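Local coordinates for protein ACDH-11, isoform b (Caenorhabditis elegans, PDB 4Y9J), which belongs to the acyl-CoA dehydrogenase family of flavoproteins and holds flavin-adenine dinucleotide in a four-chain assembly, at residues K154-L159 with E170-L175; R36-L41 with R124-V129; I331-D336 with T430-L435. All blocks are in the same frame, centred on the assembly; numbering follows the deposited sequence.

Contact 1 of 3, residues K154-L159 with E170-L175; sequences KTLTSL and EAVDRL
Leu156 and Val172 meet flank to flank, their side chains running past each other in opposite directions. Leu156 CB rests on Val172 CG2 at 3.9 Å, and further out Leu156 CD1 lies 4.0 Å from Ala171 CB. One residue on, Thr157 approaches Val172 at about a right angle, with Thr157 CG2 4.0 Å from Val172 CG2. That same methyl, Val172 CG2, therefore sits against both residues of the opposing helix. The Thr157 torsion (chi1 58°) turns its methyl to the valine while OG1 is hydrogen-bonded to Val153 O one turn back in its own helix. The backbones form a helical hairpin of the mainly helical N-terminal part of the acyl-CoA dehydrogenase fold, roughly antiparallel; the axes of the two short helical segments come within 9.9 Å and cross at -140°. Around this apolar seam, Ile298 of strand 285-298 touches Leu156, Tyr162 of the connecting loop touches Val172, and Leu175 packs on Thr149, Ala152 and Val153 of helix 143-158. Farther out, Arg174 NH1 forms a salt bridge with Glu170 OE2 (3.2 Å), the carboxylate oxygen lying almost in the guanidinium plane; Arg174 NE is held by Lys182 O, and Lys154 NZ pairs with Glu383.

Contact 2 of 3, residues R36-L41 with R124-V129; sequences RTLRRL and RRIHQV
Ile126 faces Leu38 and Leu41 of segment 36-41, while its neighbours on segment 124-129 turn to other partners. At the start of that segment, Arg124 gives its NE and NH1 to the backbone oxygens of Gly114 and Val119. Arg125 follows, its NH1 bonded to Gln128 OE1 at 2.6 Å. The oxygen accepts in the carbonyl plane on a lone pair, at a C=O...donor angle of 125°, and lies close to the guanidinium plane as well. Asp150 and Glu383 form salt bridges with the same arginine. Ile126 then carries the whole cross-contact with its two ends. With CG2 anti to the backbone N (chi1 -70° for the CG1 branch), that methyl reaches Leu38 CD2 at a close 3.5 Å, the two side chains sliding past each other in opposite directions. The longer branch extends the other way along the partner helix, bringing Ile126 CD1 to 4.1 Å from Leu41 CB. Next, His127 points away and bonds through NE2 to Asp53 OD2 of helix 44-74. Gln128 completes its amide by giving NE2 to Asp150 OD2. Helix 34-41 thus joins helix 121-135 in the helical N-terminal part of the fold: Leu54 of helix 44-74 lies against Leu38, Phe373 of helix 352-383 against Leu41, and helix 524-545 packs on Thr37 and Arg40.

Contact 3 of 3, residues I331-D336 with T430-L435; sequences ISLARD and TGLPTL
Leu333 of segment 331-336 reaches toward the opposing segment 430-435 and ends against Leu432 and Leu435. Its CB points from helix 304-338 toward the partner without coming within touching distance, and CG continues outward, anti to the carbonyl carbon (chi1 -68°). The chain divides there, and the CD1 branch makes the cross-contact. Leu333 CD1 lies 3.8 Å from Leu432 CD2, and the same methyl is 4.2 Å from Leu435 CD1, so one carbon touches two leucines three residues apart in segment 430-435. Both leucines come to it obliquely, methyl against methyl. Phe421, in the loop after helix 389-419, touches Leu333 and Leu432 and thereby adds an aromatic group to the cluster. Leu435 also packs on Tyr326, Arg329 and Ile330, farther back along helix 304-338, and on Val414.

The approach to helix 432-439 is shaped by an ST turn: Thr430 OG1 accepts from Leu432 N at 3.0 Å, with an N-H...acceptor angle of 164°, and is also bonded to Met427 O. Gly431, between them, has the positive phi of 80° that carries the chain through this turn. The side chain of Leu432 is about 10 Å from a bound flavin-adenine dinucleotide, too far for direct contact. With no hydrogen bond or charge pair across the two segments, the contact between them is purely apolar, methyl against methyl, while the polar interactions run within or around each segment.

Overall arrangement
From the N terminus, contact 2 comes first: it closes a long loop that brings helix 34-41 back onto helix 121-135. Contact 1 opens after contact 2 has closed and spans a short connection between helix 143-158 and helix 166-175, so these two are in series in the N-terminal, AidB-like part, with centres about 24 Å apart. Contact 3 closes another long loop, between helix 304-338 and segment 430-435 in the C-terminal helical domain of the acyl-CoA dehydrogenase family. None nests in or crosses another. Contacts 1 and 3 lie on opposite sides of the chain's centre, their centres about 37 Å apart, while the centres of contacts 2 and 3 are about 25 Å apart.

Contact 1 of 3, residues K154-L159 with E170-L175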
ATOM      1  N   LYS B 154      23.799 -30.446  10.373  1.00 39.01           N
ATOM      2  CA  LYS B 154      25.193 -30.661  10.625  1.00 41.96           C
ATOM      3  C   LYS B 154      25.500 -30.471  12.098  1.00 40.88           C
ATOM      4  O   LYS B 154      26.268 -31.222  12.684  1.00 40.53           O
ATOM      5  CB  LYS B 154      26.021 -29.670   9.788  1.00 43.45           C
ATOM      6  CG  LYS B 154      27.520 -29.815   9.973  1.00 47.56           C
ATOM      7  CD  LYS B 154      28.008 -31.118   9.417  1.00 53.85           C
ATOM      8  CE  LYS B 154      29.528 -31.168   9.604  1.00 63.39           C
ATOM      9  NZ  LYS B 154      30.244 -31.561   8.377  1.00 61.88           N
ATOM     10  N   THR B 155      24.949 -29.399  12.678  1.00 38.48           N
ATOM     11  CA  THR B 155      25.203 -29.113  14.063  1.00 40.11           C
ATOM     12  C   THR B 155      24.689 -30.212  14.960  1.00 40.00           C
ATOM     13  O   THR B 155      25.402 -30.743  15.834  1.00 42.80           O
ATOM     14  CB  THR B 155      24.535 -27.787  14.445  1.00 40.23           C
ATOM     15  OG1 THR B 155      25.132 -26.737  13.697  1.00 40.94           O
ATOM     16  CG2 THR B 155      24.659 -27.491  15.928  1.00 41.97           C
ATOM     17  N   LEU B 156      23.442 -30.607  14.764  1.00 39.30           N
ATOM     18  CA  LEU B 156      22.845 -31.565  15.646  1.00 40.80           C
ATOM     19  C   LEU B 156      23.476 -32.975  15.520  1.00 41.53           C
ATOM     20  O   LEU B 156      23.731 -33.661  16.530  1.00 43.70           O
ATOM     21  CB  LEU B 156      21.335 -31.621  15.444  1.00 40.33           C
ATOM     22  CG  LEU B 156      20.572 -30.325  15.761  1.00 41.00           C
ATOM     23  CD1 LEU B 156      19.089 -30.550  15.419  1.00 41.69           C
ATOM     24  CD2 LEU B 156      20.712 -29.964  17.237  1.00 41.93           C
ATOM     25  N   THR B 157      23.834 -33.359  14.309  1.00 40.71           N
ATOM     26  CA  THR B 157      24.515 -34.611  14.151  1.00 42.92           C
ATOM     27  C   THR B 157      25.947 -34.590  14.687  1.00 44.97           C
ATOM     28  O   THR B 157      26.385 -35.576  15.218  1.00 45.11           O
ATOM     29  CB  THR B 157      24.453 -35.166  12.735  1.00 43.62           C
ATOM     30  OG1 THR B 157      24.995 -34.240  11.818  1.00 45.61           O
ATOM     31  CG2 THR B 157      23.050 -35.410  12.356  1.00 43.79           C
ATOM     32  N   SER B 158      26.640 -33.444  14.580  1.00 45.83           N
ATOM     33  CA  SER B 158      28.015 -33.320  15.067  1.00 48.13           C
ATOM     34  C   SER B 158      28.080 -33.433  16.537  1.00 49.01           C
ATOM     35  O   SER B 158      29.113 -33.856  17.043  1.00 48.48           O
ATOM     36  CB  SER B 158      28.658 -32.003  14.693  1.00 49.41           C
ATOM     37  OG  SER B 158      28.858 -32.026  13.324  1.00 56.92           O
ATOM     38  N   LEU B 159      27.012 -33.036  17.221  1.00 46.10           N
ATOM     39  CA  LEU B 159      26.978 -33.104  18.686  1.00 47.99           C
ATOM     40  C   LEU B 159      26.580 -34.462  19.212  1.00 50.17           C
ATOM     41  O   LEU B 159      26.425 -34.672  20.436  1.00 52.94           O
ATOM     42  CB  LEU B 159      26.066 -31.992  19.218  1.00 47.27           C
ATOM     43  CG  LEU B 159      26.581 -30.583  18.980  1.00 46.29           C
ATOM     44  CD1 LEU B 159      25.436 -29.647  19.273  1.00 46.79           C
ATOM     45  CD2 LEU B 159      27.734 -30.250  19.880  1.00 49.35           C
ATOM     46  N   GLU B 170      14.164 -35.953  16.135  1.00 44.60           N
ATOM     47  CA  GLU B 170      13.001 -35.586  15.296  1.00 44.78           C
ATOM     48  C   GLU B 170      13.350 -34.481  14.317  1.00 42.57           C
ATOM     49  O   GLU B 170      13.035 -34.572  13.134  1.00 42.50           O
ATOM     50  CB  GLU B 170      11.790 -35.184  16.119  1.00 45.73           C
ATOM     51  CG  GLU B 170      10.678 -34.634  15.200  1.00 49.16           C
ATOM     52  CD  GLU B 170       9.400 -34.273  15.922  1.00 50.90           C
ATOM     53  OE1 GLU B 170       9.467 -33.798  17.094  1.00 50.63           O
ATOM     54  OE2 GLU B 170       8.337 -34.486  15.292  1.00 51.79           O
ATOM     55  N   ALA B 171      14.070 -33.470  14.798  1.00 41.71           N
ATOM     56  CA  ALA B 171      14.500 -32.364  13.956  1.00 41.94           C
ATOM     57  C   ALA B 171      15.372 -32.862  12.818  1.00 40.73           C
ATOM     58  O   ALA B 171      15.133 -32.576  11.667  1.00 40.38           O
ATOM     59  CB  ALA B 171      15.210 -31.282  14.777  1.00 40.94           C
ATOM     60  N   VAL B 172      16.364 -33.654  13.119  1.00 40.71           N
ATOM     61  CA  VAL B 172      17.221 -34.152  12.065  1.00 40.65           C
ATOM     62  C   VAL B 172      16.406 -34.886  10.965  1.00 40.82           C
ATOM     63  O   VAL B 172      16.660 -34.625   9.763  1.00 43.09           O
ATOM     64  CB  VAL B 172      18.335 -35.038  12.639  1.00 41.22           C
ATOM     65  CG1 VAL B 172      19.007 -35.861  11.559  1.00 42.68           C
ATOM     66  CG2 VAL B 172      19.355 -34.146  13.312  1.00 41.55           C
ATOM     67  N   ASP B 173      15.516 -35.777  11.363  1.00 41.02           N
ATOM     68  CA  ASP B 173      14.714 -36.578  10.420  1.00 41.86           C
ATOM     69  C   ASP B 173      13.828 -35.674   9.548  1.00 41.70           C
ATOM     70  O   ASP B 173      13.785 -35.838   8.364  1.00 42.20           O
ATOM     71  CB  ASP B 173      13.848 -37.613  11.129  1.00 42.79           C
ATOM     72  CG  ASP B 173      14.658 -38.803  11.667  1.00 45.20           C
ATOM     73  OD1 ASP B 173      15.761 -39.030  11.147  1.00 43.84           O
ATOM     74  OD2 ASP B 173      14.178 -39.519  12.577  1.00 45.29           O
ATOM     75  N   ARG B 174      13.209 -34.678  10.147  1.00 39.92           N
ATOM     76  CA  ARG B 174      12.345 -33.737   9.408  1.00 40.07           C
ATOM     77  C   ARG B 174      13.057 -32.725   8.583  1.00 38.50           C
ATOM     78  O   ARG B 174      12.638 -32.461   7.496  1.00 36.22           O
ATOM     79  CB  ARG B 174      11.409 -33.067  10.373  1.00 41.25           C
ATOM     80  CG  ARG B 174      10.582 -34.202  10.964  1.00 46.50           C
ATOM     81  CD  ARG B 174       9.465 -33.740  11.841  1.00 50.67           C
ATOM     82  NE  ARG B 174       8.365 -33.282  11.024  1.00 55.14           N
ATOM     83  CZ  ARG B 174       7.098 -33.231  11.422  1.00 53.49           C
ATOM     84  NH1 ARG B 174       6.769 -33.606  12.644  1.00 55.71           N
ATOM     85  NH2 ARG B 174       6.189 -32.732  10.610  1.00 47.88           N
ATOM     86  N   LEU B 175      14.145 -32.175   9.098  1.00 36.70           N
ATOM     87  CA  LEU B 175      14.955 -31.277   8.330  1.00 34.82           C
ATOM     88  C   LEU B 175      15.485 -31.926   7.061  1.00 35.99           C
ATOM     89  O   LEU B 175      15.626 -31.228   6.036  1.00 35.65           O
ATOM     90  CB  LEU B 175      16.102 -30.686   9.159  1.00 35.91           C
ATOM     91  CG  LEU B 175      15.703 -29.865  10.401  1.00 36.38           C
ATOM     92  CD1 LEU B 175      16.864 -29.702  11.376  1.00 36.79           C
ATOM     93  CD2 LEU B 175      15.161 -28.501  10.029  1.00 36.39           C
TER

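Contact 2 of 3, residues R36-L41 with R124-V129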
ATOM      1  N   ARG B  36      31.496 -29.098 -16.997  1.00 56.89           N
ATOM      2  CA  ARG B  36      32.916 -29.483 -17.158  1.00 58.75           C
ATOM      3  C   ARG B  36      33.562 -29.789 -15.808  1.00 57.27           C
ATOM      4  O   ARG B  36      34.311 -30.732 -15.707  1.00 59.28           O
ATOM      5  CB  ARG B  36      33.729 -28.439 -17.937  1.00 61.25           C
ATOM      6  CG  ARG B  36      33.420 -28.392 -19.428  1.00 62.70           C
ATOM      7  CD  ARG B  36      34.529 -27.795 -20.275  1.00 65.33           C
ATOM      8  NE  ARG B  36      34.961 -26.420 -19.956  1.00 62.02           N
ATOM      9  CZ  ARG B  36      34.266 -25.308 -20.207  1.00 61.50           C
ATOM     10  NH1 ARG B  36      33.062 -25.356 -20.771  1.00 59.51           N
ATOM     11  NH2 ARG B  36      34.778 -24.117 -19.883  1.00 57.06           N
ATOM     12  N   THR B  37      33.222 -29.020 -14.777  1.00 56.85           N
ATOM     13  CA  THR B  37      33.782 -29.146 -13.438  1.00 54.09           C
ATOM     14  C   THR B  37      33.302 -30.407 -12.759  1.00 57.48           C
ATOM     15  O   THR B  37      34.109 -31.120 -12.145  1.00 55.83           O
ATOM     16  CB  THR B  37      33.379 -27.947 -12.584  1.00 54.91           C
ATOM     17  OG1 THR B  37      33.825 -26.766 -13.233  1.00 53.01           O
ATOM     18  CG2 THR B  37      33.964 -28.036 -11.176  1.00 54.02           C
ATOM     19  N   LEU B  38      32.007 -30.721 -12.898  1.00 54.22           N
ATOM     20  CA  LEU B  38      31.463 -31.972 -12.356  1.00 55.37           C
ATOM     21  C   LEU B  38      32.061 -33.227 -13.025  1.00 58.08           C
ATOM     22  O   LEU B  38      32.338 -34.254 -12.377  1.00 58.32           O
ATOM     23  CB  LEU B  38      29.915 -32.025 -12.471  1.00 54.95           C
ATOM     24  CG  LEU B  38      29.153 -30.909 -11.754  1.00 57.53           C
ATOM     25  CD1 LEU B  38      27.637 -31.102 -11.927  1.00 56.79           C
ATOM     26  CD2 LEU B  38      29.615 -30.790 -10.304  1.00 56.17           C
ATOM     27  N   ARG B  39      32.216 -33.164 -14.335  1.00 60.63           N
ATOM     28  CA  ARG B  39      32.934 -34.226 -15.053  1.00 64.05           C
ATOM     29  C   ARG B  39      34.317 -34.541 -14.470  1.00 63.69           C
ATOM     30  O   ARG B  39      34.714 -35.669 -14.465  1.00 59.66           O
ATOM     31  CB  ARG B  39      33.138 -33.846 -16.506  1.00 69.28           C
ATOM     32  CG  ARG B  39      31.947 -34.014 -17.405  1.00 74.85           C
ATOM     33  CD  ARG B  39      32.286 -33.544 -18.810  1.00 83.37           C
ATOM     34  NE  ARG B  39      31.096 -33.682 -19.629  1.00 89.70           N
ATOM     35  CZ  ARG B  39      30.689 -34.834 -20.157  1.00 97.10           C
ATOM     36  NH1 ARG B  39      31.397 -35.954 -19.991  1.00 98.88           N
ATOM     37  NH2 ARG B  39      29.572 -34.868 -20.874  1.00 99.81           N
ATOM     38  N   ARG B  40      35.056 -33.533 -14.020  1.00 62.53           N
ATOM     39  CA  ARG B  40      36.391 -33.728 -13.464  1.00 64.97           C
ATOM     40  C   ARG B  40      36.371 -34.253 -12.071  1.00 63.06           C
ATOM     41  O   ARG B  40      37.212 -35.025 -11.705  1.00 60.87           O
ATOM     42  CB  ARG B  40      37.130 -32.405 -13.382  1.00 65.30           C
ATOM     43  CG  ARG B  40      37.393 -31.822 -14.730  1.00 69.52           C
ATOM     44  CD  ARG B  40      38.271 -30.579 -14.610  1.00 71.66           C
ATOM     45  NE  ARG B  40      39.598 -31.002 -14.156  1.00 73.95           N
ATOM     46  CZ  ARG B  40      40.170 -30.656 -13.005  1.00 73.24           C
ATOM     47  NH1 ARG B  40      39.558 -29.801 -12.142  1.00 67.11           N
ATOM     48  NH2 ARG B  40      41.385 -31.163 -12.748  1.00 72.78           N
ATOM     49  N   LEU B  41      35.450 -33.753 -11.267  1.00 62.96           N
ATOM     50  CA  LEU B  41      35.445 -34.048  -9.820  1.00 63.76           C
ATOM     51  C   LEU B  41      34.772 -35.340  -9.446  1.00 63.56           C
ATOM     52  O   LEU B  41      35.126 -35.933  -8.459  1.00 65.70           O
ATOM     53  CB  LEU B  41      34.786 -32.899  -9.046  1.00 61.78           C
ATOM     54  CG  LEU B  41      35.489 -31.559  -9.147  1.00 61.64           C
ATOM     55  CD1 LEU B  41      34.719 -30.439  -8.455  1.00 60.54           C
ATOM     56  CD2 LEU B  41      36.884 -31.659  -8.571  1.00 63.34           C
ATOM     57  N   ARG B 124      27.977 -36.483  -2.725  1.00 52.18           N
ATOM     58  CA  ARG B 124      26.737 -35.866  -2.442  1.00 52.49           C
ATOM     59  C   ARG B 124      26.863 -34.393  -2.093  1.00 48.32           C
ATOM     60  O   ARG B 124      25.950 -33.648  -2.384  1.00 46.18           O
ATOM     61  CB  ARG B 124      25.991 -36.701  -1.445  1.00 53.56           C
ATOM     62  CG  ARG B 124      26.423 -36.558  -0.025  1.00 52.82           C
ATOM     63  CD  ARG B 124      25.922 -37.777   0.756  1.00 51.72           C
ATOM     64  NE  ARG B 124      26.229 -37.495   2.149  1.00 52.28           N
ATOM     65  CZ  ARG B 124      26.494 -38.389   3.085  1.00 55.29           C
ATOM     66  NH1 ARG B 124      26.460 -39.672   2.810  1.00 55.27           N
ATOM     67  NH2 ARG B 124      26.840 -37.977   4.290  1.00 55.34           N
ATOM     68  N   ARG B 125      28.003 -33.926  -1.574  1.00 46.47           N
ATOM     69  CA  ARG B 125      28.121 -32.519  -1.289  1.00 45.37           C
ATOM     70  C   ARG B 125      28.360 -31.766  -2.586  1.00 44.71           C
ATOM     71  O   ARG B 125      27.879 -30.653  -2.747  1.00 39.98           O
ATOM     72  CB  ARG B 125      29.202 -32.200  -0.238  1.00 46.72           C
ATOM     73  CG  ARG B 125      28.837 -32.561   1.202  1.00 45.67           C
ATOM     74  CD  ARG B 125      27.651 -31.739   1.731  1.00 44.69           C
ATOM     75  NE  ARG B 125      27.550 -31.762   3.181  1.00 43.29           N
ATOM     76  CZ  ARG B 125      26.617 -31.152   3.902  1.00 43.35           C
ATOM     77  NH1 ARG B 125      25.603 -30.492   3.316  1.00 44.13           N
ATOM     78  NH2 ARG B 125      26.689 -31.234   5.220  1.00 43.22           N
ATOM     79  N   ILE B 126      29.043 -32.416  -3.520  1.00 46.26           N
ATOM     80  CA  ILE B 126      29.244 -31.794  -4.826  1.00 47.32           C
ATOM     81  C   ILE B 126      27.885 -31.667  -5.531  1.00 44.98           C
ATOM     82  O   ILE B 126      27.550 -30.614  -6.050  1.00 43.17           O
ATOM     83  CB  ILE B 126      30.317 -32.551  -5.673  1.00 50.57           C
ATOM     84  CG1 ILE B 126      31.694 -32.307  -5.036  1.00 52.03           C
ATOM     85  CG2 ILE B 126      30.329 -32.028  -7.095  1.00 51.55           C
ATOM     86  CD1 ILE B 126      32.790 -33.250  -5.493  1.00 56.98           C
ATOM     87  N   HIS B 127      27.107 -32.742  -5.515  1.00 44.76           N
ATOM     88  CA  HIS B 127      25.807 -32.748  -6.127  1.00 43.95           C
ATOM     89  C   HIS B 127      24.956 -31.621  -5.461  1.00 42.43           C
ATOM     90  O   HIS B 127      24.420 -30.777  -6.142  1.00 39.77           O
ATOM     91  CB  HIS B 127      25.188 -34.132  -5.936  1.00 45.06           C
ATOM     92  CG  HIS B 127      23.829 -34.308  -6.524  1.00 43.60           C
ATOM     93  ND1 HIS B 127      23.184 -35.520  -6.506  1.00 45.81           N
ATOM     94  CD2 HIS B 127      23.021 -33.459  -7.195  1.00 42.93           C
ATOM     95  CE1 HIS B 127      22.016 -35.410  -7.110  1.00 46.65           C
ATOM     96  NE2 HIS B 127      21.889 -34.156  -7.521  1.00 45.27           N
ATOM     97  N   GLN B 128      24.941 -31.606  -4.143  1.00 40.95           N
ATOM     98  CA  GLN B 128      24.144 -30.689  -3.364  1.00 40.62           C
ATOM     99  C   GLN B 128      24.511 -29.285  -3.610  1.00 37.87           C
ATOM    100  O   GLN B 128      23.619 -28.418  -3.848  1.00 38.97           O
ATOM    101  CB  GLN B 128      24.244 -31.006  -1.875  1.00 40.50           C
ATOM    102  CG  GLN B 128      23.298 -30.174  -1.022  1.00 40.26           C
ATOM    103  CD  GLN B 128      23.713 -30.017   0.414  1.00 41.74           C
ATOM    104  OE1 GLN B 128      24.867 -30.253   0.794  1.00 41.08           O
ATOM    105  NE2 GLN B 128      22.770 -29.556   1.226  1.00 41.58           N
ATOM    106  N   VAL B 129      25.805 -28.981  -3.570  1.00 38.95           N
ATOM    107  CA  VAL B 129      26.255 -27.638  -3.860  1.00 38.54           C
ATOM    108  C   VAL B 129      25.894 -27.137  -5.276  1.00 37.19           C
ATOM    109  O   VAL B 129      25.451 -26.019  -5.439  1.00 35.42           O
ATOM    110  CB  VAL B 129      27.771 -27.447  -3.501  1.00 40.62           C
ATOM    111  CG1 VAL B 129      28.299 -26.145  -4.029  1.00 40.48           C
ATOM    112  CG2 VAL B 129      27.924 -27.436  -1.992  1.00 42.64           C
TER

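Contact 3 of 3, residues I331-D336 with T430-L435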
ATOM      1  N   ILE B 331      25.374 -12.418 -15.448  1.00 33.89           N
ATOM      2  CA  ILE B 331      26.162 -12.580 -16.616  1.00 34.77           C
ATOM      3  C   ILE B 331      25.364 -13.388 -17.662  1.00 36.78           C
ATOM      4  O   ILE B 331      25.400 -13.092 -18.836  1.00 37.69           O
ATOM      5  CB  ILE B 331      27.496 -13.318 -16.277  1.00 35.13           C
ATOM      6  CG1 ILE B 331      28.408 -12.486 -15.371  1.00 35.35           C
ATOM      7  CG2 ILE B 331      28.237 -13.759 -17.542  1.00 39.64           C
ATOM      8  CD1 ILE B 331      29.631 -13.294 -14.924  1.00 36.23           C
ATOM      9  N   SER B 332      24.680 -14.441 -17.239  1.00 34.18           N
ATOM     10  CA  SER B 332      23.819 -15.182 -18.148  1.00 36.51           C
ATOM     11  C   SER B 332      22.757 -14.298 -18.807  1.00 34.83           C
ATOM     12  O   SER B 332      22.475 -14.414 -20.018  1.00 37.97           O
ATOM     13  CB  SER B 332      23.127 -16.377 -17.415  1.00 37.10           C
ATOM     14  OG  SER B 332      22.393 -17.164 -18.323  1.00 39.32           O
ATOM     15  N   LEU B 333      22.092 -13.485 -17.992  1.00 34.67           N
ATOM     16  CA  LEU B 333      21.078 -12.622 -18.537  1.00 36.40           C
ATOM     17  C   LEU B 333      21.650 -11.510 -19.413  1.00 35.74           C
ATOM     18  O   LEU B 333      21.143 -11.284 -20.522  1.00 35.87           O
ATOM     19  CB  LEU B 333      20.266 -12.032 -17.428  1.00 34.76           C
ATOM     20  CG  LEU B 333      19.389 -13.049 -16.675  1.00 33.99           C
ATOM     21  CD1 LEU B 333      18.789 -12.391 -15.462  1.00 32.89           C
ATOM     22  CD2 LEU B 333      18.338 -13.711 -17.557  1.00 36.28           C
ATOM     23  N   ALA B 334      22.767 -10.941 -18.974  1.00 33.97           N
ATOM     24  CA  ALA B 334      23.395  -9.851 -19.750  1.00 36.75           C
ATOM     25  C   ALA B 334      23.915 -10.382 -21.047  1.00 37.22           C
ATOM     26  O   ALA B 334      23.707  -9.768 -22.126  1.00 38.91           O
ATOM     27  CB  ALA B 334      24.483  -9.183 -18.910  1.00 36.85           C
ATOM     28  N   ARG B 335      24.581 -11.528 -21.047  1.00 37.57           N
ATOM     29  CA  ARG B 335      25.006 -12.031 -22.315  1.00 38.79           C
ATOM     30  C   ARG B 335      23.888 -12.382 -23.317  1.00 39.71           C
ATOM     31  O   ARG B 335      24.033 -12.111 -24.518  1.00 40.51           O
ATOM     32  CB  ARG B 335      26.036 -13.181 -22.242  1.00 41.32           C
ATOM     33  CG  ARG B 335      25.455 -14.524 -21.969  1.00 43.17           C
ATOM     34  CD  ARG B 335      26.551 -15.582 -21.806  1.00 44.23           C
ATOM     35  NE  ARG B 335      25.932 -16.890 -21.611  1.00 43.74           N
ATOM     36  CZ  ARG B 335      26.577 -18.048 -21.660  1.00 45.80           C
ATOM     37  NH1 ARG B 335      27.866 -18.100 -21.922  1.00 46.71           N
ATOM     38  NH2 ARG B 335      25.895 -19.174 -21.483  1.00 46.22           N
ATOM     39  N   ASP B 336      22.787 -12.948 -22.843  1.00 39.18           N
ATOM     40  CA  ASP B 336      21.669 -13.158 -23.723  1.00 40.28           C
ATOM     41  C   ASP B 336      21.070 -11.844 -24.293  1.00 38.25           C
ATOM     42  O   ASP B 336      20.742 -11.758 -25.452  1.00 40.12           O
ATOM     43  CB  ASP B 336      20.593 -13.924 -22.998  1.00 40.75           C
ATOM     44  CG  ASP B 336      19.449 -14.204 -23.872  1.00 41.27           C
ATOM     45  OD1 ASP B 336      19.526 -15.139 -24.618  1.00 41.36           O
ATOM     46  OD2 ASP B 336      18.417 -13.506 -23.770  1.00 41.27           O
ATOM     47  N   THR B 430      11.534  -5.295 -14.300  1.00 29.55           N
ATOM     48  CA  THR B 430      12.329  -6.281 -15.024  1.00 30.13           C
ATOM     49  C   THR B 430      12.819  -7.514 -14.232  1.00 31.13           C
ATOM     50  O   THR B 430      13.203  -8.547 -14.839  1.00 29.52           O
ATOM     51  CB  THR B 430      13.572  -5.691 -15.634  1.00 29.77           C
ATOM     52  OG1 THR B 430      14.551  -5.355 -14.632  1.00 26.31           O
ATOM     53  CG2 THR B 430      13.257  -4.565 -16.559  1.00 33.08           C
ATOM     54  N   GLY B 431      12.783  -7.438 -12.903  1.00 29.45           N
ATOM     55  CA  GLY B 431      13.396  -8.427 -12.039  1.00 30.52           C
ATOM     56  C   GLY B 431      14.897  -8.286 -11.851  1.00 30.98           C
ATOM     57  O   GLY B 431      15.472  -8.973 -11.000  1.00 29.57           O
ATOM     58  N   LEU B 432      15.568  -7.398 -12.627  1.00 26.29           N
ATOM     59  CA  LEU B 432      17.016  -7.311 -12.523  1.00 28.34           C
ATOM     60  C   LEU B 432      17.552  -6.685 -11.274  1.00 27.23           C
ATOM     61  O   LEU B 432      18.514  -7.156 -10.667  1.00 28.08           O
ATOM     62  CB  LEU B 432      17.577  -6.610 -13.761  1.00 29.59           C
ATOM     63  CG  LEU B 432      17.233  -7.338 -15.070  1.00 31.03           C
ATOM     64  CD1 LEU B 432      17.463  -6.501 -16.311  1.00 32.43           C
ATOM     65  CD2 LEU B 432      17.995  -8.659 -15.179  1.00 35.61           C
ATOM     66  N   PRO B 433      16.968  -5.530 -10.824  1.00 27.94           N
ATOM     67  CA  PRO B 433      17.433  -4.970  -9.583  1.00 27.07           C
ATOM     68  C   PRO B 433      17.342  -5.826  -8.381  1.00 25.61           C
ATOM     69  O   PRO B 433      18.185  -5.686  -7.488  1.00 26.67           O
ATOM     70  CB  PRO B 433      16.542  -3.705  -9.356  1.00 25.09           C
ATOM     71  CG  PRO B 433      16.173  -3.348 -10.724  1.00 26.66           C
ATOM     72  CD  PRO B 433      15.963  -4.676 -11.460  1.00 28.80           C
ATOM     73  N   THR B 434      16.400  -6.754  -8.360  1.00 25.08           N
ATOM     74  CA  THR B 434      16.362  -7.710  -7.273  1.00 25.51           C
ATOM     75  C   THR B 434      17.722  -8.421  -7.066  1.00 26.38           C
ATOM     76  O   THR B 434      18.113  -8.662  -5.949  1.00 26.22           O
ATOM     77  CB  THR B 434      15.292  -8.769  -7.513  1.00 28.70           C
ATOM     78  OG1 THR B 434      14.015  -8.121  -7.671  1.00 28.20           O
ATOM     79  CG2 THR B 434      15.251  -9.709  -6.381  1.00 30.21           C
ATOM     80  N   LEU B 435      18.357  -8.790  -8.164  1.00 25.68           N
ATOM     81  CA  LEU B 435      19.636  -9.461  -8.125  1.00 27.56           C
ATOM     82  C   LEU B 435      20.646  -8.616  -7.397  1.00 28.70           C
ATOM     83  O   LEU B 435      21.431  -9.162  -6.588  1.00 26.84           O
ATOM     84  CB  LEU B 435      20.157  -9.794  -9.530  1.00 26.53           C
ATOM     85  CG  LEU B 435      19.253 -10.747 -10.326  1.00 27.20           C
ATOM     86  CD1 LEU B 435      19.755 -10.765 -11.744  1.00 29.80           C
ATOM     87  CD2 LEU B 435      19.300 -12.133  -9.692  1.00 33.14           C
TER